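PDB 3DXO: uncharacterized SnoaL-like Protein from Agrobacterium tumefaciens str. C58, which is of unknown function but, as a member of the SnoaL-like family in the NTF2 clan, is a putative isomerase. Local coordinates for residues 4-13 / 73-84; 93-101 / 111-119. All coordinates share one frame; numbering follows the deposited sequence.

Interaction 1: residues 4-13 / 73-84; sequences QHLTIAQTYL and PDGHGNFTRFSW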
loop_
_atom_site.group_PDB
_atom_site.type_symbol
_atom_site.label_atom_id
_atom_site.label_comp_id
_atom_site.label_asym_id
_atom_site.label_seq_id
_atom_site.Cartn_x
_atom_site.Cartn_y
_atom_site.Cartn_z
ATOM N N GLN B 4 16.170 -5.257 -6.187
ATOM C CA GLN B 4 15.912 -3.814 -6.125
ATOM C C GLN B 4 14.883 -3.508 -4.992
ATOM O O GLN B 4 15.070 -2.537 -4.245
ATOM C CB GLN B 4 15.519 -3.277 -7.525
ATOM C CG GLN B 4 14.984 -1.805 -7.619
ATOM C CD GLN B 4 13.457 -1.688 -7.935
ATOM O OE1 GLN B 4 12.701 -1.069 -7.182
ATOM N NE2 GLN B 4 13.025 -2.262 -9.065
ATOM N N HIS B 5 13.860 -4.365 -4.823
ATOM C CA HIS B 5 12.860 -4.164 -3.757
ATOM C C HIS B 5 13.378 -4.487 -2.360
ATOM O O HIS B 5 12.894 -3.918 -1.364
ATOM C CB HIS B 5 11.571 -4.957 -4.002
ATOM C CG HIS B 5 10.884 -4.616 -5.291
ATOM N ND1 HIS B 5 10.415 -3.350 -5.573
ATOM C CD2 HIS B 5 10.587 -5.381 -6.370
ATOM C CE1 HIS B 5 9.876 -3.349 -6.780
ATOM N NE2 HIS B 5 9.957 -4.571 -7.282
ATOM N N LEU B 6 14.349 -5.400 -2.272
ATOM C CA LEU B 6 14.920 -5.760 -0.972
ATOM C C LEU B 6 15.808 -4.602 -0.507
ATOM O O LEU B 6 15.717 -4.148 0.665
ATOM C CB LEU B 6 15.695 -7.079 -1.046
ATOM C CG LEU B 6 16.348 -7.549 0.256
ATOM C CD1 LEU B 6 15.321 -7.657 1.395
ATOM C CD2 LEU B 6 17.101 -8.866 0.045
ATOM N N THR B 7 16.636 -4.111 -1.432
ATOM C CA THR B 7 17.536 -2.988 -1.146
ATOM C C THR B 7 16.732 -1.772 -0.640
ATOM O O THR B 7 17.098 -1.125 0.350
ATOM C CB THR B 7 18.355 -2.608 -2.403
ATOM O OG1 THR B 7 19.104 -3.757 -2.838
ATOM C CG2 THR B 7 19.269 -1.432 -2.135
ATOM N N ILE B 8 15.621 -1.488 -1.306
ATOM C CA ILE B 8 14.806 -0.346 -0.929
ATOM C C ILE B 8 14.264 -0.555 0.490
ATOM O O ILE B 8 14.368 0.356 1.329
ATOM C CB ILE B 8 13.695 -0.084 -1.968
ATOM C CG1 ILE B 8 14.339 0.287 -3.325
ATOM C CG2 ILE B 8 12.772 1.027 -1.496
ATOM C CD1 ILE B 8 13.418 0.188 -4.552
ATOM N N ALA B 9 13.759 -1.764 0.776
ATOM C CA ALA B 9 13.216 -2.066 2.099
ATOM C C ALA B 9 14.325 -1.907 3.148
ATOM O O ALA B 9 14.138 -1.253 4.188
ATOM C CB ALA B 9 12.636 -3.450 2.129
ATOM N N GLN B 10 15.500 -2.442 2.837
ATOM C CA GLN B 10 16.645 -2.358 3.760
ATOM C C GLN B 10 17.128 -0.966 3.996
ATOM O O GLN B 10 17.430 -0.644 5.114
ATOM C CB GLN B 10 17.819 -3.186 3.267
ATOM C CG GLN B 10 17.552 -4.669 3.344
ATOM C CD GLN B 10 18.546 -5.459 2.578
ATOM O OE1 GLN B 10 19.174 -4.953 1.661
ATOM N NE2 GLN B 10 18.693 -6.719 2.934
ATOM N N THR B 11 17.230 -0.162 2.941
ATOM C CA THR B 11 17.657 1.247 3.035
ATOM C C THR B 11 16.646 2.030 3.866
ATOM O O THR B 11 17.016 2.871 4.691
ATOM C CB THR B 11 17.755 1.895 1.630
ATOM O OG1 THR B 11 18.783 1.248 0.876
ATOM C CG2 THR B 11 18.059 3.369 1.733
ATOM N N TYR B 12 15.366 1.747 3.642
ATOM C CA TYR B 12 14.310 2.412 4.392
ATOM C C TYR B 12 14.440 2.085 5.900
ATOM O O TYR B 12 14.524 3.002 6.724
ATOM C CB TYR B 12 12.934 2.021 3.833
ATOM C CG TYR B 12 11.765 2.523 4.636
ATOM C CD1 TYR B 12 11.292 1.792 5.705
ATOM C CD2 TYR B 12 11.145 3.735 4.345
ATOM C CE1 TYR B 12 10.244 2.235 6.455
ATOM C CE2 TYR B 12 10.088 4.195 5.097
ATOM C CZ TYR B 12 9.637 3.428 6.148
ATOM O OH TYR B 12 8.570 3.831 6.932
ATOM N N LEU B 13 14.487 0.792 6.244
ATOM C CA LEU B 13 14.574 0.380 7.645
ATOM C C LEU B 13 15.880 0.821 8.322
ATOM O O LEU B 13 15.894 1.101 9.523
ATOM C CB LEU B 13 14.383 -1.140 7.779
ATOM C CG LEU B 13 12.953 -1.694 7.539
ATOM C CD1 LEU B 13 12.914 -3.247 7.617
ATOM C CD2 LEU B 13 11.928 -1.080 8.499
ATOM N N PRO B 73 10.139 -8.555 0.604
ATOM C CA PRO B 73 9.633 -7.408 -0.125
ATOM C C PRO B 73 9.292 -7.754 -1.584
ATOM O O PRO B 73 9.866 -8.684 -2.174
ATOM C CB PRO B 73 10.803 -6.415 -0.078
ATOM C CG PRO B 73 11.561 -6.776 1.184
ATOM C CD PRO B 73 11.429 -8.274 1.264
ATOM N N ASP B 74 8.334 -7.028 -2.154
ATOM C CA ASP B 74 7.975 -7.236 -3.538
ATOM C C ASP B 74 7.606 -5.896 -4.148
ATOM O O ASP B 74 7.763 -4.841 -3.528
ATOM C CB ASP B 74 6.807 -8.240 -3.649
ATOM C CG ASP B 74 5.505 -7.713 -3.053
ATOM O OD1 ASP B 74 5.550 -6.944 -2.086
ATOM O OD2 ASP B 74 4.432 -8.077 -3.544
ATOM N N GLY B 75 7.101 -5.929 -5.370
ATOM C CA GLY B 75 6.669 -4.708 -5.998
ATOM C C GLY B 75 6.624 -4.763 -7.497
ATOM O O GLY B 75 6.664 -5.831 -8.109
ATOM N N HIS B 76 6.527 -3.570 -8.068
ATOM C CA HIS B 76 6.426 -3.383 -9.507
ATOM C C HIS B 76 6.608 -1.910 -9.824
ATOM O O HIS B 76 6.285 -1.056 -8.993
ATOM C CB HIS B 76 5.075 -3.881 -10.029
ATOM C CG HIS B 76 3.903 -3.286 -9.326
ATOM N ND1 HIS B 76 3.373 -2.063 -9.669
ATOM C CD2 HIS B 76 3.160 -3.746 -8.295
ATOM C CE1 HIS B 76 2.346 -1.797 -8.884
ATOM N NE2 HIS B 76 2.189 -2.808 -8.049
ATOM N N GLY B 77 7.151 -1.631 -11.007
ATOM C CA GLY B 77 7.460 -0.267 -11.427
ATOM C C GLY B 77 8.324 0.367 -10.359
ATOM O O GLY B 77 9.253 -0.266 -9.865
ATOM N N ASN B 78 7.968 1.590 -9.968
ATOM C CA ASN B 78 8.650 2.324 -8.908
ATOM C C ASN B 78 8.022 2.066 -7.529
ATOM O O ASN B 78 8.277 2.800 -6.579
ATOM C CB ASN B 78 8.653 3.826 -9.205
ATOM C CG ASN B 78 7.257 4.433 -9.172
ATOM O OD1 ASN B 78 6.336 3.953 -9.839
ATOM N ND2 ASN B 78 7.094 5.506 -8.393
ATOM N N PHE B 79 7.194 1.029 -7.413
ATOM C CA PHE B 79 6.598 0.670 -6.112
ATOM C C PHE B 79 7.259 -0.531 -5.457
ATOM O O PHE B 79 7.527 -1.549 -6.109
ATOM C CB PHE B 79 5.099 0.364 -6.244
ATOM C CG PHE B 79 4.283 1.555 -6.591
ATOM C CD1 PHE B 79 4.012 2.523 -5.631
ATOM C CD2 PHE B 79 3.791 1.720 -7.871
ATOM C CE1 PHE B 79 3.264 3.640 -5.946
ATOM C CE2 PHE B 79 3.035 2.831 -8.187
ATOM C CZ PHE B 79 2.774 3.795 -7.217
ATOM N N THR B 80 7.514 -0.384 -4.162
ATOM C CA THR B 80 8.004 -1.456 -3.319
ATOM C C THR B 80 7.048 -1.621 -2.126
ATOM O O THR B 80 6.525 -0.654 -1.602
ATOM C CB THR B 80 9.425 -1.158 -2.824
ATOM O OG1 THR B 80 10.303 -1.077 -3.958
ATOM C CG2 THR B 80 9.904 -2.241 -1.857
ATOM N N ARG B 81 6.788 -2.863 -1.749
ATOM C CA ARG B 81 5.976 -3.187 -0.582
ATOM C C ARG B 81 6.718 -4.160 0.313
ATOM O O ARG B 81 7.298 -5.142 -0.161
ATOM C CB ARG B 81 4.666 -3.865 -0.958
ATOM C CG ARG B 81 3.974 -4.446 0.283
ATOM C CD ARG B 81 2.689 -5.180 0.011
ATOM N NE ARG B 81 2.867 -6.375 -0.791
ATOM C CZ ARG B 81 1.963 -7.332 -0.881
ATOM N NH1 ARG B 81 0.845 -7.263 -0.187
ATOM N NH2 ARG B 81 2.178 -8.377 -1.657
ATOM N N PHE B 82 6.655 -3.901 1.611
ATOM C CA PHE B 82 7.301 -4.750 2.589
ATOM C C PHE B 82 6.665 -4.579 3.942
ATOM O O PHE B 82 5.947 -3.594 4.200
ATOM C CB PHE B 82 8.797 -4.424 2.684
ATOM C CG PHE B 82 9.085 -3.019 3.105
ATOM C CD1 PHE B 82 9.205 -2.693 4.444
ATOM C CD2 PHE B 82 9.234 -2.015 2.159
ATOM C CE1 PHE B 82 9.465 -1.354 4.840
ATOM C CE2 PHE B 82 9.481 -0.701 2.540
ATOM C CZ PHE B 82 9.599 -0.368 3.874
ATOM N N SER B 83 6.932 -5.553 4.806
ATOM C CA SER B 83 6.430 -5.534 6.178
ATOM C C SER B 83 7.562 -5.696 7.173
ATOM O O SER B 83 8.621 -6.219 6.838
ATOM C CB SER B 83 5.351 -6.581 6.395
ATOM O OG SER B 83 4.199 -6.205 5.660
ATOM N N TRP B 84 7.324 -5.203 8.392
ATOM C CA TRP B 84 8.319 -5.231 9.448
ATOM C C TRP B 84 7.640 -5.455 10.788
ATOM O O TRP B 84 6.465 -5.179 10.918
ATOM C CB TRP B 84 9.096 -3.902 9.474
ATOM C CG TRP B 84 8.194 -2.746 9.569
ATOM C CD1 TRP B 84 7.706 -2.019 8.531
ATOM C CD2 TRP B 84 7.598 -2.199 10.766
ATOM N NE1 TRP B 84 6.876 -1.028 9.005
ATOM C CE2 TRP B 84 6.779 -1.124 10.368
ATOM C CE3 TRP B 84 7.680 -2.515 12.121
ATOM C CZ2 TRP B 84 6.017 -0.369 11.275
ATOM C CZ3 TRP B 84 6.934 -1.748 13.037
ATOM C CH2 TRP B 84 6.117 -0.687 12.600
#
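His5 and Thr80 meet where the helix of residues 4-13 crosses the hairpin of residues 73-84. The helix axis passes 7.1 Å from that of strand 73-76 and 8.3 Å from that of strand 79-84. It runs at 61° to the second of these strands. The CA atoms come nearest at His5 with Thr80 and at Leu6 with Pro73, and the helix and strand then diverge toward Leu13 and Trp84.

His5 reaches from the helix onto the hairpin. Its ND1 is 2.8 Å from Thr80 OG1, in a hydrogen bond that is nearly straight and close to the ring plane. Either atom could be the donor. With chi1 of -62°, Thr80 turns OG1 away from its own carbonyl carbon, while CG2 packs by His5 O. One face of the His5 ring lies over the backbone of Asp74 and Gly75. Gly75 CA makes a CH-pi contact, 3.7 Å from the centroid of the His5 ring. Gln4 CD lies over the opposite face, toward its rim.

This is the alpha-plus-beta roll of the NTF2 clan, in which the N-terminal helix packs on the curved sheet. A type II' turn from His76 to Phe79 closes the hairpin close to the His5 ring.

Further along, Ala9 CB sits between two groups. It is 3.6 Å from Pro73 CG and also lies over one face of the Phe82 ring. Tyr12 CD1 meets the edge of that ring at Phe82 CZ, with the planes oblique at 59°. Leu6 CD1 packs on Pro73, and Leu13 CD2 reaches Trp84 CB. The far side of the hairpin faces the second subunit. Arg81, which grips Asp74 side-on through NE and NH2, is on that side.

Interaction 2: residues 93-101 / 111-119; sequences DVAGGTDVV and NVVGFLDGA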
loop_
_atom_site.group_PDB
_atom_site.type_symbol
_atom_site.label_atom_id
_atom_site.label_comp_id
_atom_site.label_asym_id
_atom_site.label_seq_id
_atom_site.Cartn_x
_atom_site.Cartn_y
_atom_site.Cartn_z
ATOM N N ASP B 93 8.311 -9.369 20.331
ATOM C CA ASP B 93 7.598 -8.869 19.161
ATOM C C ASP B 93 6.283 -8.289 19.698
ATOM O O ASP B 93 5.394 -9.019 20.104
ATOM C CB ASP B 93 7.328 -9.998 18.189
ATOM C CG ASP B 93 6.803 -9.528 16.852
ATOM O OD1 ASP B 93 6.000 -8.573 16.797
ATOM O OD2 ASP B 93 7.176 -10.169 15.843
ATOM N N VAL B 94 6.181 -6.969 19.673
ATOM C CA VAL B 94 5.067 -6.239 20.234
ATOM C C VAL B 94 4.035 -5.827 19.181
ATOM O O VAL B 94 2.885 -5.640 19.500
ATOM C CB VAL B 94 5.616 -4.994 20.986
ATOM C CG1 VAL B 94 6.734 -5.426 21.967
ATOM C CG2 VAL B 94 6.159 -3.948 20.017
ATOM N N ALA B 95 4.437 -5.721 17.925
ATOM C CA ALA B 95 3.541 -5.293 16.865
ATOM C C ALA B 95 4.272 -5.243 15.527
ATOM O O ALA B 95 5.413 -5.713 15.392
ATOM C CB ALA B 95 2.963 -3.928 17.186
ATOM N N GLY B 96 3.616 -4.671 14.523
ATOM C CA GLY B 96 4.260 -4.502 13.230
ATOM C C GLY B 96 3.570 -3.512 12.324
ATOM O O GLY B 96 2.533 -2.914 12.691
ATOM N N GLY B 97 4.147 -3.355 11.129
ATOM C CA GLY B 97 3.536 -2.546 10.069
ATOM C C GLY B 97 3.810 -3.062 8.670
ATOM O O GLY B 97 4.504 -4.077 8.490
ATOM N N THR B 98 3.212 -2.375 7.694
ATOM C CA THR B 98 3.405 -2.647 6.277
ATOM C C THR B 98 3.483 -1.302 5.570
ATOM O O THR B 98 2.733 -0.395 5.910
ATOM C CB THR B 98 2.264 -3.498 5.705
ATOM O OG1 THR B 98 2.286 -4.767 6.369
ATOM C CG2 THR B 98 2.420 -3.708 4.202
ATOM N N ASP B 99 4.383 -1.169 4.600
ATOM C CA ASP B 99 4.519 0.093 3.887
ATOM C C ASP B 99 4.532 -0.073 2.375
ATOM O O ASP B 99 4.960 -1.113 1.841
ATOM C CB ASP B 99 5.847 0.775 4.239
ATOM C CG ASP B 99 5.995 1.074 5.707
ATOM O OD1 ASP B 99 5.401 2.061 6.207
ATOM O OD2 ASP B 99 6.787 0.339 6.339
ATOM N N VAL B 100 4.082 0.983 1.696
ATOM C CA VAL B 100 4.170 1.072 0.251
ATOM C C VAL B 100 5.050 2.295 0.017
ATOM O O VAL B 100 4.710 3.379 0.455
ATOM C CB VAL B 100 2.809 1.186 -0.414
ATOM C CG1 VAL B 100 2.973 1.306 -1.949
ATOM C CG2 VAL B 100 2.005 -0.040 -0.062
ATOM N N VAL B 101 6.183 2.088 -0.656
ATOM C CA VAL B 101 7.161 3.135 -0.941
ATOM C C VAL B 101 7.235 3.422 -2.452
ATOM O O VAL B 101 7.159 2.507 -3.251
ATOM C CB VAL B 101 8.547 2.685 -0.422
ATOM C CG1 VAL B 101 9.622 3.707 -0.754
ATOM C CG2 VAL B 101 8.481 2.453 1.062
ATOM N N ASN B 111 7.457 9.063 -1.781
ATOM C CA ASN B 111 6.159 8.861 -1.157
ATOM C C ASN B 111 6.077 7.566 -0.354
ATOM O O ASN B 111 6.477 6.520 -0.846
ATOM C CB ASN B 111 5.077 8.856 -2.247
ATOM C CG ASN B 111 3.717 9.312 -1.723
ATOM O OD1 ASN B 111 3.647 10.196 -0.859
ATOM N ND2 ASN B 111 2.636 8.730 -2.246
ATOM N N VAL B 112 5.606 7.635 0.887
ATOM C CA VAL B 112 5.447 6.427 1.694
ATOM C C VAL B 112 4.122 6.426 2.438
ATOM O O VAL B 112 3.753 7.415 3.066
ATOM C CB VAL B 112 6.555 6.255 2.722
ATOM C CG1 VAL B 112 6.224 5.059 3.632
ATOM C CG2 VAL B 112 7.916 6.066 2.020
ATOM N N VAL B 113 3.401 5.320 2.352
ATOM C CA VAL B 113 2.151 5.193 3.054
ATOM C C VAL B 113 2.244 3.928 3.912
ATOM O O VAL B 113 2.335 2.835 3.383
ATOM C CB VAL B 113 0.930 5.139 2.083
ATOM C CG1 VAL B 113 -0.363 4.905 2.847
ATOM C CG2 VAL B 113 0.825 6.423 1.259
ATOM N N GLY B 114 2.204 4.090 5.238
ATOM C CA GLY B 114 2.299 2.971 6.167
ATOM C C GLY B 114 0.998 2.576 6.837
ATOM O O GLY B 114 0.082 3.398 6.968
ATOM N N PHE B 115 0.916 1.309 7.252
ATOM C CA PHE B 115 -0.252 0.752 7.952
ATOM C C PHE B 115 0.220 -0.101 9.153
ATOM O O PHE B 115 1.332 -0.567 9.167
ATOM C CB PHE B 115 -1.080 -0.105 6.999
ATOM C CG PHE B 115 -1.596 0.636 5.796
ATOM C CD1 PHE B 115 -0.831 0.737 4.637
ATOM C CD2 PHE B 115 -2.854 1.225 5.822
ATOM C CE1 PHE B 115 -1.302 1.427 3.525
ATOM C CE2 PHE B 115 -3.345 1.898 4.715
ATOM C CZ PHE B 115 -2.565 1.999 3.550
ATOM N N LEU B 116 -0.621 -0.296 10.159
ATOM C CA LEU B 116 -0.255 -1.099 11.329
ATOM C C LEU B 116 -0.852 -2.497 11.247
ATOM O O LEU B 116 -1.948 -2.668 10.721
ATOM C CB LEU B 116 -0.700 -0.416 12.620
ATOM C CG LEU B 116 0.193 0.783 12.983
ATOM C CD1 LEU B 116 -0.520 1.622 14.081
ATOM C CD2 LEU B 116 1.700 0.420 13.396
ATOM N N ASP B 117 -0.099 -3.465 11.776
ATOM C CA ASP B 117 -0.462 -4.873 11.818
ATOM C C ASP B 117 -0.345 -5.413 13.249
ATOM O O ASP B 117 0.527 -4.995 13.988
ATOM C CB ASP B 117 0.496 -5.705 10.943
ATOM C CG ASP B 117 0.618 -5.176 9.536
ATOM O OD1 ASP B 117 -0.429 -4.791 8.985
ATOM O OD2 ASP B 117 1.736 -5.157 8.969
ATOM N N GLY B 118 -1.208 -6.353 13.622
ATOM C CA GLY B 118 -1.091 -7.066 14.896
ATOM C C GLY B 118 -0.243 -8.326 14.618
ATOM O O GLY B 118 0.838 -8.214 14.036
ATOM N N ALA B 119 -0.704 -9.523 14.998
ATOM C CA ALA B 119 0.075 -10.728 14.696
ATOM C C ALA B 119 -0.409 -11.360 13.376
ATOM O O ALA B 119 0.196 -11.168 12.310
ATOM C CB ALA B 119 0.001 -11.735 15.862
#
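Asp117 and Thr98 join the two strands through their side chains as well as through the backbone ladder. Asp117 CB lies beside the backbone of Gly96, 3.9 Å from Gly96 O. With chi1 of -53°, Asp117 CG is anti to its own carbonyl carbon, and the carboxylate lies near Gly97 and Thr98. At the tip, Asp117 OD2 accepts a 2.7 Å hydrogen bond from Thr98 OG1 on its syn lone pair. The other oxygen, OD1, forms a salt bridge with Arg81 of the second subunit. Thr98 OG1 has a further partner in Ser83 on the next strand, so a polar chain runs across three strands to the subunit interface.

Strands 93-101 and 111-117 form the last beta hairpin of the chain, in the curved sheet of the NTF2-like fold. They are antiparallel. Gly96 with Asp117, Thr98 with Phe115 and Val100 with Val113 are hydrogen-bonded pairs. The bond from Phe115 N to Thr98 O is 2.8 Å. The one from Gly96 N to Asp117 O is longer and more bent, at 3.2 Å and 137°. Gly97 with Leu116 and Asp99 with Gly114 are the non-hydrogen-bonded pairs between them, and Val101 with Val112 follows beyond Val100 and Val113.

The face with Thr98, Val100, Val113, Phe115 and Asp117 is turned to the second subunit. Phe115 meets the ring of His76 of that subunit, and Val113 packs on its Phe79. On the other face, Val101 CG2 and Val112 CG2 lie side by side, 3.8 Å apart. Asp99 OD1 comes 3.2 Å from Gly114 CA, where glycine has no side chain in the way. Asp99 OD2 is hydrogen-bonded to the indole NE1 of Trp84. Leu116 CD2 reaches across to the neighbouring strand, 3.5 Å from Gly96 O.

How the interactions relate
Interaction 1 and interaction 2 are neighbours in one sheet, with centres 13 Å apart. Strand 79-87 of the first lies beside strand 93-103 of the second. Phe82 O is 2.9 Å from Asp99 N, a probable backbone hydrogen bond. Ser83 OG and Thr98 OG1 are 2.5 Å apart, also a probable hydrogen bond. The helix covers the sheet face that carries Phe82, and the face with Ser83 and Thr98 looks to the second subunit. Both contacts take part in the dimer. The side chains of Tyr12 and Leu116 each come within about 3 Å of bound PEG, most likely a crystallisation additive; whether it marks a functional pocket is not known.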